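PDB 3HDX: SusD superfamily protein from Bacteroides thetaiotaomicron VPI-5482, which probably binds polysaccharide at the outer membrane as a SusD homologue, helping the bacterium capture glycans for uptake. Local coordinates for residues S299-F304 and L310-I315. Sequence-based numbering, arbitrary orientation. Where two conformers were deposited one is given.
Sequences SLFSIF and LRFGII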
loop_
_atom_site.group_PDB
_atom_site.type_symbol
_atom_site.label_atom_id
_atom_site.label_comp_id
_atom_site.label_asym_id
_atom_site.label_seq_id
_atom_site.Cartn_x
_atom_site.Cartn_y
_atom_site.Cartn_z
ATOM N N SER A 299 14.079 -18.509 -7.460
ATOM C CA SER A 299 13.774 -17.443 -6.528
ATOM C C SER A 299 13.145 -17.994 -5.239
ATOM O O SER A 299 13.530 -17.606 -4.135
ATOM C CB SER A 299 12.867 -16.394 -7.141
ATOM O OG SER A 299 13.560 -15.662 -8.138
ATOM N N LEU A 300 12.187 -18.900 -5.374
ATOM C CA LEU A 300 11.497 -19.459 -4.215
ATOM C C LEU A 300 12.458 -20.112 -3.241
ATOM O O LEU A 300 12.354 -19.903 -2.028
ATOM C CB LEU A 300 10.442 -20.467 -4.662
ATOM C CG LEU A 300 9.187 -19.854 -5.292
ATOM C CD1 LEU A 300 8.372 -20.979 -5.984
ATOM C CD2 LEU A 300 8.329 -19.069 -4.269
ATOM N N PHE A 301 13.398 -20.881 -3.790
ATOM C CA PHE A 301 14.340 -21.605 -2.936
ATOM C C PHE A 301 15.411 -20.716 -2.353
ATOM O O PHE A 301 15.995 -21.099 -1.352
ATOM C CB PHE A 301 14.858 -22.874 -3.617
ATOM C CG PHE A 301 13.768 -23.893 -3.831
ATOM C CD1 PHE A 301 13.122 -24.464 -2.746
ATOM C CD2 PHE A 301 13.401 -24.318 -5.093
ATOM C CE1 PHE A 301 12.117 -25.417 -2.923
ATOM C CE2 PHE A 301 12.377 -25.280 -5.269
ATOM C CZ PHE A 301 11.736 -25.803 -4.181
ATOM N N SER A 302 15.632 -19.538 -2.943
ATOM C CA SER A 302 16.596 -18.566 -2.417
ATOM C C SER A 302 15.954 -17.745 -1.287
ATOM O O SER A 302 16.582 -17.455 -0.271
ATOM C CB SER A 302 17.069 -17.610 -3.535
ATOM O OG SER A 302 17.812 -18.296 -4.524
ATOM N N ILE A 303 14.689 -17.375 -1.478
ATOM C CA ILE A 303 13.947 -16.496 -0.554
ATOM C C ILE A 303 13.415 -17.211 0.667
ATOM O O ILE A 303 13.513 -16.680 1.776
ATOM C CB ILE A 303 12.777 -15.801 -1.298
ATOM C CG1 ILE A 303 13.362 -14.865 -2.388
ATOM C CG2 ILE A 303 11.924 -14.995 -0.302
ATOM C CD1 ILE A 303 12.356 -14.326 -3.381
ATOM N N PHE A 304 12.830 -18.396 0.439
ATOM C CA PHE A 304 12.277 -19.228 1.508
ATOM C C PHE A 304 13.330 -20.279 1.790
ATOM O O PHE A 304 13.539 -21.181 0.974
ATOM C CB PHE A 304 10.958 -19.843 1.064
ATOM C CG PHE A 304 9.888 -18.832 0.814
ATOM C CD1 PHE A 304 9.100 -18.365 1.874
ATOM C CD2 PHE A 304 9.633 -18.348 -0.475
ATOM C CE1 PHE A 304 8.108 -17.454 1.675
ATOM C CE2 PHE A 304 8.648 -17.392 -0.678
ATOM C CZ PHE A 304 7.847 -16.968 0.408
ATOM N N LEU A 310 5.309 -21.689 6.472
ATOM C CA LEU A 310 3.933 -21.963 6.020
ATOM C C LEU A 310 3.570 -21.309 4.698
ATOM O O LEU A 310 2.656 -21.763 4.018
ATOM C CB LEU A 310 2.884 -21.573 7.077
ATOM C CG LEU A 310 2.920 -22.378 8.382
ATOM C CD1 LEU A 310 1.957 -21.832 9.407
ATOM C CD2 LEU A 310 2.603 -23.860 8.076
ATOM N N ARG A 311 4.253 -20.237 4.321
ATOM C CA ARG A 311 3.969 -19.581 3.042
ATOM C C ARG A 311 4.451 -20.412 1.843
ATOM O O ARG A 311 3.841 -20.346 0.777
ATOM C CB ARG A 311 4.640 -18.199 3.026
ATOM C CG ARG A 311 4.066 -17.237 4.115
ATOM C CD ARG A 311 4.946 -16.097 4.493
ATOM N NE ARG A 311 6.167 -16.535 5.202
ATOM C CZ ARG A 311 6.860 -15.804 6.092
ATOM N NH1 ARG A 311 6.452 -14.599 6.482
ATOM N NH2 ARG A 311 7.975 -16.287 6.612
ATOM N N PHE A 312 5.519 -21.192 2.040
ATOM C CA PHE A 312 6.098 -22.018 0.990
ATOM C C PHE A 312 6.667 -23.288 1.599
ATOM O O PHE A 312 7.852 -23.466 1.759
ATOM C CB PHE A 312 7.146 -21.260 0.171
ATOM C CG PHE A 312 7.651 -22.039 -0.977
ATOM C CD1 PHE A 312 6.762 -22.469 -1.962
ATOM C CD2 PHE A 312 8.993 -22.405 -1.055
ATOM C CE1 PHE A 312 7.236 -23.226 -3.009
ATOM C CE2 PHE A 312 9.468 -23.170 -2.093
ATOM C CZ PHE A 312 8.584 -23.591 -3.073
ATOM N N GLY A 313 5.759 -24.169 1.948
ATOM C CA GLY A 313 6.119 -25.393 2.628
ATOM C C GLY A 313 5.007 -26.398 2.496
ATOM O O GLY A 313 4.844 -27.000 1.424
ATOM N N ILE A 314 4.196 -26.519 3.543
ATOM C CA ILE A 314 3.095 -27.471 3.553
ATOM C C ILE A 314 2.125 -27.237 2.362
ATOM O O ILE A 314 1.867 -26.096 1.934
ATOM C CB ILE A 314 2.319 -27.375 4.908
ATOM C CG1 ILE A 314 1.407 -28.570 5.163
ATOM C CG2 ILE A 314 1.536 -26.060 5.020
ATOM C CD1 ILE A 314 2.192 -29.850 5.466
ATOM N N ILE A 315 1.597 -28.337 1.849
ATOM C CA ILE A 315 0.599 -28.356 0.803
ATOM C C ILE A 315 -0.647 -27.577 1.237
ATOM O O ILE A 315 -0.970 -27.517 2.437
ATOM C CB ILE A 315 0.232 -29.844 0.469
ATOM C CG1 ILE A 315 -0.540 -29.964 -0.839
ATOM C CG2 ILE A 315 -0.531 -30.524 1.642
ATOM C CD1 ILE A 315 -0.718 -31.481 -1.214
#
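Phe312 drives its ring at the end of helix 297-303, against Leu300 and Phe301 of its last turns and Phe304 just beyond it. Two aromatic encounters come first. The edge of Phe312 is presented to the face of Phe301 in an offset edge-to-face pair, centroids 5.4 Å apart and planes at 60°. The nearest atoms of this pair are Phe312 CE2 and Phe301 CE1, 3.6 Å apart. Toward Phe304 the rings are merely oblique, their planes at 49°, yet the three phenylalanines together make an aromatic cluster. What brings Phe312 there is its first torsion: CG stands anti to the backbone N (chi1 -175°), which carries the ring away from its own loop and toward the helix.

Two aliphatic carbons lie over aromatic faces. Leu300 CB sits over one face of Phe312, 4.2 Å from the ring centroid, while Leu300 CD1 reaches Phe312 CE1 at 3.9 Å. In a second CH-pi contact, Phe312 CB lies over Phe304, 3.8 Å from that centroid; Ile303 CG2 takes the opposite face, towards the rim. At Phe304 the chain has just turned out of helix 297-303, and it returns after five residues without helix or strand, so the contact closes a short local turn-back in this largely helical SusD-family protein, against helix 409-423.

No hydrogen bond crosses between the segments. Arg311 contributes its aliphatic part, CB lying 3.8 Å from Phe304 CE1, while its guanidinium is engaged elsewhere, in salt bridges with Asp309 and with Glu419 and Glu423 of helix 409-423. With the ring of Phe304 cut back to an alanine, Phe312 CB and Ile303 CG2 would probably face a gap, and the Arg311 stem would lose its aromatic neighbour.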